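Local atomic coordinates of Alpha/beta hydrolase (Pseudomonas aeruginosa PAO1, PDB entry 4R1D), a protein that probably acts as a lipase effector of the H2 type VI secretion system, binds calcium, and is held in complex with its inhibitor Tli4. Residues A[466-471]-A[475-480]; A[117-122]-A[143-148]; A[221-226]-A[269-274]; A[283-288]-A[330-335]; A[69-74]-A[103-108]. One frame throughout, in Å; residues are numbered along the deposited sequence. Where two conformers were deposited one is given.

Contact 1 (A[466-471]-A[475-480])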
# COMPACT_ATOMS: atom_id res chain seq x y z
N THR A 466 -13.75 -18.20 13.71
CA THR A 466 -14.20 -19.18 14.71
C THR A 466 -13.27 -20.37 14.92
O THR A 466 -12.62 -20.85 13.99
CB THR A 466 -15.64 -19.67 14.43
OG1 THR A 466 -16.18 -20.27 15.62
CG2 THR A 466 -15.66 -20.67 13.27
N TYR A 467 -13.23 -20.83 16.17
CA TYR A 467 -12.57 -22.07 16.55
C TYR A 467 -13.54 -23.26 16.54
O TYR A 467 -13.13 -24.40 16.69
CB TYR A 467 -11.94 -21.92 17.95
CG TYR A 467 -10.65 -21.14 17.95
CD1 TYR A 467 -9.42 -21.78 17.84
CD2 TYR A 467 -10.65 -19.76 18.03
CE1 TYR A 467 -8.24 -21.07 17.83
CE2 TYR A 467 -9.47 -19.03 18.02
CZ TYR A 467 -8.27 -19.69 17.91
OH TYR A 467 -7.10 -18.97 17.90
N ASN A 468 -14.83 -22.98 16.37
CA ASN A 468 -15.81 -24.06 16.23
C ASN A 468 -15.55 -24.81 14.94
O ASN A 468 -15.26 -24.21 13.91
CB ASN A 468 -17.23 -23.52 16.22
CG ASN A 468 -17.65 -22.96 17.55
OD1 ASN A 468 -17.27 -23.49 18.59
ND2 ASN A 468 -18.43 -21.89 17.53
N SER A 469 -15.65 -26.13 15.00
CA SER A 469 -15.42 -26.95 13.82
C SER A 469 -16.26 -28.22 13.90
O SER A 469 -17.00 -28.42 14.86
CB SER A 469 -13.95 -27.33 13.71
OG SER A 469 -13.56 -28.16 14.79
N TRP A 470 -16.13 -29.05 12.88
CA TRP A 470 -16.75 -30.37 12.89
C TRP A 470 -16.35 -31.11 14.16
O TRP A 470 -17.13 -31.89 14.72
CB TRP A 470 -16.32 -31.14 11.64
CG TRP A 470 -16.75 -32.56 11.59
CD1 TRP A 470 -15.98 -33.66 11.80
CD2 TRP A 470 -18.07 -33.04 11.29
NE1 TRP A 470 -16.73 -34.80 11.66
CE2 TRP A 470 -18.02 -34.45 11.35
CE3 TRP A 470 -19.28 -32.42 10.99
CZ2 TRP A 470 -19.13 -35.25 11.11
CZ3 TRP A 470 -20.39 -33.21 10.76
CH2 TRP A 470 -20.31 -34.61 10.82
N PHE A 471 -15.14 -30.83 14.65
CA PHE A 471 -14.55 -31.55 15.77
C PHE A 471 -14.81 -30.97 17.17
O PHE A 471 -14.67 -31.69 18.17
CB PHE A 471 -13.05 -31.73 15.55
CG PHE A 471 -12.69 -32.30 14.21
CD1 PHE A 471 -12.68 -33.67 14.00
CD2 PHE A 471 -12.38 -31.46 13.15
CE1 PHE A 471 -12.35 -34.20 12.75
CE2 PHE A 471 -12.05 -31.98 11.90
CZ PHE A 471 -12.04 -33.35 11.70
N LEU A 475 -16.86 -22.87 21.16
CA LEU A 475 -15.54 -22.27 21.28
C LEU A 475 -15.50 -20.80 20.84
O LEU A 475 -16.46 -20.30 20.24
CB LEU A 475 -14.53 -23.10 20.50
CG LEU A 475 -14.51 -24.58 20.86
CD1 LEU A 475 -13.49 -25.29 20.01
CD2 LEU A 475 -14.21 -24.75 22.35
N PRO A 476 -14.40 -20.10 21.16
CA PRO A 476 -14.35 -18.66 20.87
C PRO A 476 -14.64 -18.32 19.41
O PRO A 476 -14.10 -18.95 18.49
CB PRO A 476 -12.91 -18.28 21.24
CG PRO A 476 -12.57 -19.24 22.36
CD PRO A 476 -13.20 -20.55 21.89
N THR A 477 -15.48 -17.31 19.24
CA THR A 477 -15.90 -16.85 17.93
C THR A 477 -15.97 -15.34 17.93
O THR A 477 -16.56 -14.72 18.82
CB THR A 477 -17.30 -17.40 17.58
OG1 THR A 477 -17.25 -18.84 17.55
CG2 THR A 477 -17.77 -16.88 16.22
N ILE A 478 -15.39 -14.72 16.92
CA ILE A 478 -15.50 -13.27 16.82
C ILE A 478 -16.93 -12.89 16.45
O ILE A 478 -17.47 -13.37 15.45
CB ILE A 478 -14.47 -12.69 15.84
CG1 ILE A 478 -13.09 -12.67 16.52
CG2 ILE A 478 -14.88 -11.29 15.41
CD1 ILE A 478 -11.91 -12.28 15.62
N VAL A 479 -17.54 -12.06 17.27
CA VAL A 479 -18.91 -11.63 17.04
C VAL A 479 -19.01 -10.11 17.07
O VAL A 479 -18.24 -9.44 17.76
CB VAL A 479 -19.86 -12.20 18.10
CG1 VAL A 479 -19.90 -13.72 18.02
CG2 VAL A 479 -19.42 -11.75 19.49
N GLN A 480 -19.96 -9.59 16.31
CA GLN A 480 -20.20 -8.16 16.23
C GLN A 480 -20.54 -7.60 17.61
O GLN A 480 -21.31 -8.20 18.36
CB GLN A 480 -21.35 -7.92 15.25
CG GLN A 480 -21.51 -6.50 14.77
CD GLN A 480 -22.61 -6.39 13.74
OE1 GLN A 480 -22.53 -6.96 12.66
NE2 GLN A 480 -23.67 -5.66 14.08
O HOH W 1 -19.46 -20.93 19.98

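Contact 2 (A[117-122]-A[143-148])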
# COMPACT_ATOMS: atom_id res chain seq x y z
N GLY A 117 -3.16 5.73 -13.56
CA GLY A 117 -4.53 5.27 -13.38
C GLY A 117 -5.53 6.12 -14.15
O GLY A 117 -5.19 7.17 -14.70
N THR A 118 -6.77 5.65 -14.18
CA THR A 118 -7.85 6.35 -14.87
C THR A 118 -8.20 7.62 -14.10
O THR A 118 -8.05 7.66 -12.88
CB THR A 118 -9.09 5.48 -14.99
OG1 THR A 118 -9.49 5.05 -13.68
CG2 THR A 118 -8.81 4.26 -15.87
N ILE A 119 -8.68 8.63 -14.81
CA ILE A 119 -9.01 9.93 -14.22
C ILE A 119 -10.39 10.37 -14.68
O ILE A 119 -10.73 10.26 -15.86
CB ILE A 119 -8.00 11.01 -14.66
CG1 ILE A 119 -6.60 10.67 -14.16
CG2 ILE A 119 -8.44 12.40 -14.17
CD1 ILE A 119 -5.51 11.65 -14.60
N ASP A 120 -11.17 10.89 -13.74
CA ASP A 120 -12.46 11.47 -14.06
C ASP A 120 -12.37 12.96 -13.78
O ASP A 120 -12.44 13.37 -12.63
CB ASP A 120 -13.56 10.84 -13.20
CG ASP A 120 -14.92 11.48 -13.43
OD1 ASP A 120 -15.07 12.22 -14.43
OD2 ASP A 120 -15.83 11.22 -12.62
N VAL A 121 -12.18 13.76 -14.82
CA VAL A 121 -12.02 15.19 -14.62
C VAL A 121 -13.32 15.85 -14.18
O VAL A 121 -13.31 16.97 -13.67
CB VAL A 121 -11.46 15.89 -15.88
CG1 VAL A 121 -10.10 15.31 -16.25
CG2 VAL A 121 -12.44 15.76 -17.03
N GLY A 122 -14.43 15.15 -14.34
CA GLY A 122 -15.72 15.63 -13.88
C GLY A 122 -16.04 17.04 -14.34
O GLY A 122 -15.98 17.34 -15.54
N ALA A 143 -13.32 7.23 -5.25
CA ALA A 143 -13.18 7.73 -3.89
C ALA A 143 -12.65 9.16 -3.82
O ALA A 143 -13.04 9.93 -2.92
CB ALA A 143 -12.30 6.81 -3.06
N TYR A 144 -11.78 9.52 -4.76
CA TYR A 144 -11.02 10.77 -4.67
C TYR A 144 -11.15 11.77 -5.81
O TYR A 144 -11.04 12.97 -5.58
CB TYR A 144 -9.56 10.45 -4.48
CG TYR A 144 -9.29 9.66 -3.22
CD1 TYR A 144 -9.82 10.06 -1.99
CD2 TYR A 144 -8.52 8.52 -3.26
CE1 TYR A 144 -9.56 9.32 -0.83
CE2 TYR A 144 -8.25 7.79 -2.12
CZ TYR A 144 -8.77 8.20 -0.91
OH TYR A 144 -8.48 7.45 0.22
N ASN A 145 -11.36 11.31 -7.04
CA ASN A 145 -11.45 12.26 -8.16
C ASN A 145 -12.60 13.28 -8.04
O ASN A 145 -12.41 14.47 -8.31
CB ASN A 145 -11.47 11.55 -9.53
CG ASN A 145 -10.07 11.14 -10.02
OD1 ASN A 145 -9.82 11.05 -11.22
ND2 ASN A 145 -9.14 10.91 -9.09
N PRO A 146 -13.80 12.83 -7.60
CA PRO A 146 -14.89 13.80 -7.42
C PRO A 146 -14.54 14.93 -6.44
O PRO A 146 -14.78 16.09 -6.76
CB PRO A 146 -16.05 12.94 -6.89
CG PRO A 146 -15.76 11.56 -7.41
CD PRO A 146 -14.24 11.45 -7.38
N VAL A 147 -13.97 14.63 -5.28
CA VAL A 147 -13.71 15.72 -4.33
C VAL A 147 -12.57 16.63 -4.79
O VAL A 147 -12.59 17.84 -4.56
CB VAL A 147 -13.47 15.20 -2.90
CG1 VAL A 147 -12.13 14.46 -2.81
CG2 VAL A 147 -13.53 16.35 -1.89
N MET A 148 -11.59 16.05 -5.48
CA MET A 148 -10.52 16.87 -6.01
C MET A 148 -11.07 17.83 -7.07
O MET A 148 -10.69 18.99 -7.11
CB MET A 148 -9.39 16.00 -6.56
CG MET A 148 -8.55 15.38 -5.43
SD MET A 148 -7.02 14.62 -6.06
CE MET A 148 -7.67 13.25 -7.01
O HOH W 2 -13.29 15.26 -10.67

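Contact 3 (A[221-226]-A[269-274])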
# COMPACT_ATOMS: atom_id res chain seq x y z
N ASP A 221 8.38 11.54 1.25
CA ASP A 221 8.04 11.51 -0.17
C ASP A 221 7.09 12.64 -0.55
O ASP A 221 7.18 13.19 -1.66
CB ASP A 221 7.43 10.16 -0.54
CG ASP A 221 8.42 9.02 -0.41
OD1 ASP A 221 9.61 9.31 -0.15
OD2 ASP A 221 8.01 7.85 -0.58
N VAL A 222 6.19 13.01 0.36
CA VAL A 222 5.26 14.10 0.08
C VAL A 222 5.99 15.45 0.09
O VAL A 222 5.74 16.32 -0.76
CB VAL A 222 4.06 14.10 1.07
CG1 VAL A 222 3.24 15.36 0.94
CG2 VAL A 222 3.19 12.87 0.80
N ARG A 223 6.91 15.62 1.04
CA ARG A 223 7.77 16.79 1.05
C ARG A 223 8.46 16.92 -0.31
O ARG A 223 8.41 17.97 -0.96
CB ARG A 223 8.83 16.69 2.16
CG ARG A 223 9.73 17.93 2.27
CD ARG A 223 11.21 17.58 2.22
NE ARG A 223 12.01 18.76 1.87
CZ ARG A 223 12.59 18.95 0.68
NH1 ARG A 223 12.48 18.04 -0.27
NH2 ARG A 223 13.30 20.05 0.45
N ASP A 224 9.07 15.83 -0.78
CA ASP A 224 9.79 15.90 -2.05
C ASP A 224 8.85 16.28 -3.20
O ASP A 224 9.22 17.05 -4.09
CB ASP A 224 10.52 14.59 -2.36
CG ASP A 224 11.68 14.33 -1.41
OD1 ASP A 224 12.12 15.25 -0.68
OD2 ASP A 224 12.17 13.17 -1.39
N TYR A 225 7.64 15.72 -3.18
CA TYR A 225 6.65 15.99 -4.21
C TYR A 225 6.33 17.48 -4.24
O TYR A 225 6.33 18.10 -5.30
CB TYR A 225 5.38 15.16 -3.95
CG TYR A 225 4.23 15.48 -4.86
CD1 TYR A 225 4.34 15.32 -6.24
CD2 TYR A 225 3.01 15.92 -4.35
CE1 TYR A 225 3.29 15.60 -7.07
CE2 TYR A 225 1.95 16.20 -5.18
CZ TYR A 225 2.08 16.05 -6.53
OH TYR A 225 1.03 16.31 -7.37
N ILE A 226 6.06 18.05 -3.07
CA ILE A 226 5.73 19.48 -3.01
C ILE A 226 6.92 20.33 -3.47
O ILE A 226 6.78 21.21 -4.30
CB ILE A 226 5.31 19.90 -1.59
CG1 ILE A 226 4.03 19.18 -1.17
CG2 ILE A 226 5.12 21.41 -1.50
CD1 ILE A 226 3.79 19.23 0.33
N HIS A 269 9.00 17.14 11.59
CA HIS A 269 10.03 17.88 10.88
C HIS A 269 9.65 19.35 10.88
O HIS A 269 8.51 19.68 11.16
CB HIS A 269 10.16 17.39 9.44
CG HIS A 269 10.40 15.92 9.31
ND1 HIS A 269 9.38 15.02 9.10
CD2 HIS A 269 11.54 15.20 9.38
CE1 HIS A 269 9.88 13.80 9.04
NE2 HIS A 269 11.19 13.88 9.20
N GLY A 270 10.60 20.21 10.55
CA GLY A 270 10.30 21.62 10.38
C GLY A 270 9.78 21.80 8.98
O GLY A 270 10.54 21.77 8.01
N TYR A 271 8.47 21.96 8.85
CA TYR A 271 7.91 22.15 7.52
C TYR A 271 6.84 23.22 7.56
O TYR A 271 5.64 22.94 7.48
CB TYR A 271 7.36 20.84 6.96
CG TYR A 271 7.23 20.85 5.46
CD1 TYR A 271 8.35 21.07 4.65
CD2 TYR A 271 6.00 20.66 4.85
CE1 TYR A 271 8.23 21.10 3.28
CE2 TYR A 271 5.88 20.68 3.48
CZ TYR A 271 7.00 20.90 2.70
OH TYR A 271 6.88 20.92 1.33
N GLU A 272 7.32 24.46 7.67
CA GLU A 272 6.48 25.64 7.75
C GLU A 272 5.80 25.93 6.42
O GLU A 272 4.93 26.79 6.34
CB GLU A 272 7.33 26.84 8.18
CG GLU A 272 8.03 26.67 9.53
CD GLU A 272 9.14 25.62 9.53
OE1 GLU A 272 9.73 25.34 8.46
OE2 GLU A 272 9.43 25.08 10.63
N ARG A 273 6.21 25.22 5.38
CA ARG A 273 5.59 25.34 4.06
C ARG A 273 4.07 25.13 4.15
O ARG A 273 3.30 25.68 3.35
CB ARG A 273 6.19 24.30 3.10
CG ARG A 273 5.61 24.33 1.71
CD ARG A 273 6.14 25.53 0.94
NE ARG A 273 7.50 25.32 0.45
CZ ARG A 273 8.25 26.31 -0.04
NH1 ARG A 273 7.76 27.54 -0.06
NH2 ARG A 273 9.48 26.07 -0.49
N VAL A 274 3.64 24.33 5.11
CA VAL A 274 2.22 24.02 5.27
C VAL A 274 1.52 25.08 6.11
O VAL A 274 1.87 25.32 7.27
CB VAL A 274 1.99 22.59 5.83
CG1 VAL A 274 0.52 22.37 6.18
CG2 VAL A 274 2.48 21.53 4.82

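Contact 4 (A[283-288]-A[330-335])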
# COMPACT_ATOMS: atom_id res chain seq x y z
N PRO A 283 -7.70 7.99 11.26
CA PRO A 283 -7.58 7.08 12.41
C PRO A 283 -6.37 7.53 13.24
O PRO A 283 -5.29 6.92 13.19
CB PRO A 283 -7.32 5.74 11.75
CG PRO A 283 -6.55 6.08 10.50
CD PRO A 283 -7.10 7.44 10.04
N ALA A 284 -6.57 8.61 14.00
CA ALA A 284 -5.49 9.36 14.63
C ALA A 284 -4.71 8.49 15.59
O ALA A 284 -3.49 8.64 15.73
CB ALA A 284 -6.06 10.60 15.37
N THR A 285 -5.42 7.57 16.23
CA THR A 285 -4.78 6.66 17.17
C THR A 285 -4.93 5.21 16.70
O THR A 285 -4.69 4.28 17.46
CB THR A 285 -5.37 6.82 18.59
OG1 THR A 285 -6.80 6.63 18.53
CG2 THR A 285 -5.04 8.19 19.16
N GLY A 286 -5.32 5.03 15.44
CA GLY A 286 -5.40 3.68 14.90
C GLY A 286 -6.81 3.13 14.83
O GLY A 286 -7.77 3.89 14.93
N SER A 287 -6.93 1.82 14.63
CA SER A 287 -8.24 1.19 14.41
C SER A 287 -8.21 -0.29 14.76
O SER A 287 -7.43 -1.06 14.21
CB SER A 287 -8.67 1.32 12.95
OG SER A 287 -9.89 0.64 12.73
N SER A 288 -9.11 -0.71 15.66
CA SER A 288 -9.25 -2.12 16.00
C SER A 288 -9.64 -3.00 14.79
O SER A 288 -9.53 -4.22 14.84
CB SER A 288 -10.28 -2.28 17.13
OG SER A 288 -11.49 -1.63 16.79
N ALA A 330 -0.96 3.01 22.05
CA ALA A 330 -1.17 2.89 23.50
C ALA A 330 -2.22 3.89 24.01
O ALA A 330 -2.84 3.67 25.04
CB ALA A 330 0.15 3.10 24.26
N GLU A 331 -2.39 4.98 23.28
CA GLU A 331 -3.30 6.07 23.67
C GLU A 331 -4.72 5.90 23.12
O GLU A 331 -5.64 6.63 23.48
CB GLU A 331 -2.74 7.41 23.22
CG GLU A 331 -1.47 7.86 23.94
CD GLU A 331 -0.22 7.16 23.43
OE1 GLU A 331 -0.15 6.84 22.22
OE2 GLU A 331 0.70 6.93 24.25
N TYR A 332 -4.88 4.95 22.21
CA TYR A 332 -6.17 4.66 21.60
C TYR A 332 -7.21 4.41 22.68
O TYR A 332 -6.94 3.66 23.61
CB TYR A 332 -5.97 3.40 20.77
CG TYR A 332 -7.16 2.83 20.04
CD1 TYR A 332 -7.49 3.27 18.77
CD2 TYR A 332 -7.90 1.79 20.59
CE1 TYR A 332 -8.54 2.70 18.08
CE2 TYR A 332 -8.95 1.22 19.91
CZ TYR A 332 -9.27 1.68 18.65
OH TYR A 332 -10.31 1.13 17.95
N ARG A 333 -8.38 5.02 22.55
CA ARG A 333 -9.47 4.77 23.51
C ARG A 333 -9.02 5.17 24.92
O ARG A 333 -9.44 4.57 25.92
CB ARG A 333 -9.88 3.30 23.44
CG ARG A 333 -11.28 2.97 23.97
CD ARG A 333 -11.74 1.62 23.45
NE ARG A 333 -12.99 1.18 24.05
CZ ARG A 333 -13.72 0.17 23.60
NH1 ARG A 333 -13.34 -0.51 22.51
NH2 ARG A 333 -14.83 -0.17 24.24
N GLU A 334 -8.18 6.20 24.99
CA GLU A 334 -7.65 6.71 26.25
C GLU A 334 -7.05 5.58 27.10
O GLU A 334 -7.14 5.60 28.33
CB GLU A 334 -8.75 7.46 27.03
CG GLU A 334 -9.33 8.69 26.30
CD GLU A 334 -10.58 9.26 26.96
OE1 GLU A 334 -11.49 8.48 27.32
OE2 GLU A 334 -10.68 10.50 27.12
N GLY A 335 -6.44 4.60 26.44
CA GLY A 335 -5.76 3.51 27.12
C GLY A 335 -6.66 2.36 27.55
O GLY A 335 -6.17 1.37 28.11
O HOH W 3 -8.29 7.24 20.68

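Contact 5 (A[69-74]-A[103-108])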
# COMPACT_ATOMS: atom_id res chain seq x y z
N SER A 69 5.22 -3.05 -13.86
CA SER A 69 3.89 -3.61 -14.07
C SER A 69 2.99 -3.24 -12.89
O SER A 69 3.48 -2.98 -11.79
CB SER A 69 3.93 -5.13 -14.28
OG SER A 69 2.67 -5.60 -14.74
N GLU A 70 1.68 -3.20 -13.14
CA GLU A 70 0.71 -2.79 -12.12
C GLU A 70 0.53 -3.87 -11.06
O GLU A 70 0.26 -5.02 -11.40
CB GLU A 70 -0.64 -2.48 -12.77
CG GLU A 70 -0.65 -1.32 -13.76
CD GLU A 70 -0.10 -1.68 -15.14
OE1 GLU A 70 0.20 -2.86 -15.38
OE2 GLU A 70 0.02 -0.76 -15.98
N VAL A 71 0.67 -3.52 -9.78
CA VAL A 71 0.45 -4.48 -8.70
C VAL A 71 -0.66 -4.04 -7.75
O VAL A 71 -1.07 -4.81 -6.88
CB VAL A 71 1.74 -4.70 -7.87
CG1 VAL A 71 2.83 -5.34 -8.73
CG2 VAL A 71 2.22 -3.39 -7.29
N TRP A 72 -1.14 -2.81 -7.90
CA TRP A 72 -2.22 -2.32 -7.02
C TRP A 72 -3.00 -1.24 -7.74
O TRP A 72 -2.44 -0.20 -8.09
CB TRP A 72 -1.68 -1.75 -5.71
CG TRP A 72 -2.78 -1.47 -4.74
CD1 TRP A 72 -3.26 -0.24 -4.34
CD2 TRP A 72 -3.57 -2.45 -4.05
NE1 TRP A 72 -4.31 -0.41 -3.44
CE2 TRP A 72 -4.51 -1.76 -3.25
CE3 TRP A 72 -3.57 -3.84 -4.04
CZ2 TRP A 72 -5.43 -2.42 -2.44
CZ3 TRP A 72 -4.48 -4.50 -3.23
CH2 TRP A 72 -5.39 -3.80 -2.44
N ARG A 73 -4.28 -1.50 -7.98
CA ARG A 73 -5.16 -0.54 -8.63
C ARG A 73 -6.61 -0.79 -8.22
O ARG A 73 -7.40 -1.43 -8.93
CB ARG A 73 -4.98 -0.57 -10.14
CG ARG A 73 -5.33 0.77 -10.78
CD ARG A 73 -4.99 0.78 -12.26
NE ARG A 73 -3.61 1.16 -12.55
CZ ARG A 73 -3.23 1.58 -13.75
NH1 ARG A 73 -4.15 1.68 -14.71
NH2 ARG A 73 -1.98 1.93 -14.00
N PRO A 74 -6.94 -0.27 -7.04
CA PRO A 74 -8.22 -0.40 -6.33
C PRO A 74 -9.35 0.24 -7.12
O PRO A 74 -9.11 1.15 -7.92
CB PRO A 74 -7.97 0.36 -5.03
CG PRO A 74 -6.89 1.35 -5.38
CD PRO A 74 -5.99 0.58 -6.31
N GLN A 103 2.38 -11.64 -1.68
CA GLN A 103 3.33 -11.28 -0.65
C GLN A 103 4.62 -10.72 -1.24
O GLN A 103 5.22 -9.80 -0.68
CB GLN A 103 3.65 -12.50 0.21
CG GLN A 103 4.63 -12.21 1.31
CD GLN A 103 4.74 -13.35 2.30
OE1 GLN A 103 5.35 -14.37 2.01
NE2 GLN A 103 4.12 -13.18 3.47
N GLU A 104 5.03 -11.26 -2.37
CA GLU A 104 6.21 -10.74 -3.06
C GLU A 104 5.98 -9.40 -3.71
O GLU A 104 6.86 -8.54 -3.70
CB GLU A 104 6.66 -11.72 -4.13
CG GLU A 104 7.09 -13.04 -3.59
CD GLU A 104 7.19 -14.12 -4.67
OE1 GLU A 104 6.69 -13.94 -5.82
OE2 GLU A 104 7.75 -15.18 -4.34
N LEU A 105 4.81 -9.22 -4.31
CA LEU A 105 4.59 -8.01 -5.10
C LEU A 105 4.12 -6.81 -4.28
O LEU A 105 4.33 -5.67 -4.67
CB LEU A 105 3.59 -8.30 -6.21
CG LEU A 105 4.08 -9.37 -7.21
CD1 LEU A 105 2.96 -9.81 -8.12
CD2 LEU A 105 5.27 -8.83 -8.02
N LEU A 106 3.48 -7.06 -3.14
CA LEU A 106 3.05 -5.96 -2.27
C LEU A 106 4.05 -5.82 -1.13
O LEU A 106 3.71 -5.96 0.05
CB LEU A 106 1.61 -6.16 -1.78
CG LEU A 106 0.55 -6.14 -2.90
CD1 LEU A 106 -0.84 -6.53 -2.38
CD2 LEU A 106 0.50 -4.78 -3.62
N LYS A 107 5.29 -5.54 -1.52
CA LYS A 107 6.41 -5.42 -0.62
C LYS A 107 6.84 -3.97 -0.73
O LYS A 107 7.16 -3.49 -1.83
CB LYS A 107 7.54 -6.35 -1.07
CG LYS A 107 8.28 -7.04 0.05
CD LYS A 107 9.05 -8.25 -0.47
CE LYS A 107 9.84 -8.94 0.63
NZ LYS A 107 10.46 -10.22 0.19
N ALA A 108 6.82 -3.27 0.40
CA ALA A 108 7.03 -1.83 0.43
C ALA A 108 8.25 -1.36 -0.37
O ALA A 108 8.15 -0.41 -1.15
CB ALA A 108 7.12 -1.34 1.87

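Contact 1 (A[466-471]-A[475-480])
Thr466 and Thr477 lie side by side and meet through their hydroxyls, OG1 of Thr466 being 2.6 Å from OG1 of Thr477 in a short hydrogen bond in which either could be the donor. In Thr466 the hydroxyl stands opposite the backbone N (chi1 -162°), which also lets OG1 accept from the amide of Asn468 in an ST turn, a shape a beta-hydroxyl suits well. One residue on, Tyr467 N donates to Pro476 O over 3.1 Å, nearly in line with the carbonyl bond, and the same oxygen lies at the edge of the tyrosine ring. Asn468 finishes the link: its OD1 takes the amide of Leu475 at 2.7 Å, the donor tilted 15° from the carbonyl plane, while ND2 donates to a water that in turn donates to Leu475 O. A short amide side chain thus serves the N-H of Leu475 directly and its carbonyl through the water. Apolar contacts accompany the bonds: Tyr467 CB lies 3.8 Å from Leu475 CB, and the tyrosine side chain crosses Pro476 obliquely. Behind these, Trp445 and Leu452 back the ring and the proline, and Thr477 pairs with Lys446 at the edge of the mixed sheet. The connection therefore relies on side chains as well as backbone: hydroxyl and amide groups close the loop where the two segments pair at a single bridge.

Contact 2 (A[117-122]-A[143-148])
Asp120 and Asn145 bring the extended loop 117-122 and helix 141-155 together, their CA atoms 6.0 Å apart, at a point where the helix is kinked: Pro146, whose N has no hydrogen to give, and the N of Val147 make no bond to the turn before. Asn145 carries the contact. Its OD1 receives the amide of Asp120 at 2.9 Å, in the carbonyl plane and on a lone pair, with an N-H...O angle of 163°. ND2 donates to Trp136 O; two bonds, one at each end, would fix the rotation of the buried group, and asparagine suits the place because it offers an acceptor and a donor on one short side chain. Ile119 crosses Asn145 at about a right angle, its CG2 3.5 Å from OD1, and rests on Ala131 and Arg132 of helix 128-133. A water forms a second link, donating to Asp120 O at 2.9 Å and to Asn145 O at 2.6 Å. Asp120 then shapes the loop beyond: its OD1 is met from above the carboxylate plane by Gly122 N, 3.0 Å away, in an Asx turn. The side chain of Asn145 lies about 10 Å from that of Glu152, a calcium ligand farther along the same helix. One asparagine thus holds the loop after strand 111-113 to helix 141-155, which packs through Val147 and Met148 on the parallel sheet of the alpha/beta hydrolase fold.

Contact 3 (A[221-226]-A[269-274])
Tyr271 reaches helix 215-238 because its ring swings away from the backbone N (chi1 -159°), and Arg223 meets it with a similarly extended first torsion (chi1 -177°). The contact belongs to the alpha/beta hydrolase fold, where the loop 269-274 runs from helix 258-267 into strand 274-280 of the central parallel sheet through a type I beta turn from Tyr271 to Val274. Arg223 and Tyr271 cross at about a right angle, the methylene CG of Arg223 being 3.6 Å from CE1 of Tyr271. Beyond that apolar touch the arginine chain bends at chi2, and its NH1 forms a salt bridge with Asp224 OD1 at 2.8 Å. A long residue is apt here, apolar along its methylenes and charged at its end. Ile226 takes the other part of the ring: CD1 approaches the edge, near the plane, 4.0 Å from CE2 of Tyr271. The phenol oxygen is bonded to Glu227, which also forms a salt bridge with Arg273, so that one carboxylate links the helix to two loop residues; Arg273 NH1 also donates to Met248 O. Arg273 CB sits over one face of the ring, toward its rim, while its CG lies 4.4 Å from CG2 of Ile226. That same CG2 approaches OH of Tyr271 to 3.4 Å.

Contact 4 (A[283-288]-A[330-335])
The ring of Tyr332 has the carbonyl oxygen of Gly286 at its edge, near its plane, 3.5 Å from CE1 of Tyr332, while Thr285 O approaches obliquely, 3.3 Å from CD1 of Tyr332. Trp338 adds an edge-to-face ring contact from outside the two segments. A trans chi1 of 178° extends the ring along residues 285-288, and its hydroxyl accepts the amide of Ser288 at 3.2 Å with an angle of 150°. Ser288 OG is bonded to Trp440 O. Thr285 OG1 lies 3.4 Å from CD1 of Tyr332, and a water joins this hydroxyl, 2.7 Å away, to the amide of Arg333. Gly286 has a positive phi and a backbone shape in which a CB would press against the preceding carbonyl oxygen, so glycine fits the end of the type I turn that starts at Pro283. Tyrosine suits a buried site like this: its long flat body packs against peptide groups, and its phenol supplies the acceptor that a buried amide needs.

Contact 5 (A[69-74]-A[103-108])
A classic beta bulge, in which Val71 and Trp72 both face Leu62, lies at the edge of the small antiparallel sheet and packs here on the end of helix 99-105. Val71 CG1 touches Leu105 CB at 4.0 Å, the two side chains crossing obliquely. Leu106, the first residue to leave helical geometry, brings its two methyls against Val71 and Trp72: CD2 lies 3.6 Å from the carbonyl O of Val71, and CD1 4.2 Å from CE3 of Trp72. Its chi1 of -65°, which keeps CG beside its own N, lets the leucine meet the indole at about a right angle. Branched aliphatic residues suit this buried, wholly apolar meeting of side chains, while the polar end of Trp72 is occupied by Met58 O, to which NE1 donates. Trp211 meets the indole edge-to-face, and Arg181 of the inhibitor chain packs on Leu105. Strand 70-72 is an outermost strand of its sheet; it pairs with strand 62-64 and packs on the end of helix 99-105, with Trp94 of helix 84-95 touching Leu106.

Overall arrangement
Along the chain the contacts come in series: contact 5, contact 2, contact 3, contact 4, contact 1. Contacts 2 and 3 involve helices 141-155 and 215-238; the first carries the calcium ligand Glu152, and Ile226 of the second lies about 12 Å from the ligand Asp203, side chain to side chain. Nearest atoms of these two contacts are about 8 Å apart. Contacts 2 and 5 touch, Gly117 CA lying 3.8 Å from Arg73 NH1; contact 5 chiefly, and contact 2 through Thr118, meet the second chain, Tli4. Contact 4 follows strand 274-280, the strand that contact 3 leads into. Contact 1, at the edge of the mixed sheet, has its centre about 48 Å from that of contact 3, on the opposite side of the chain's centre.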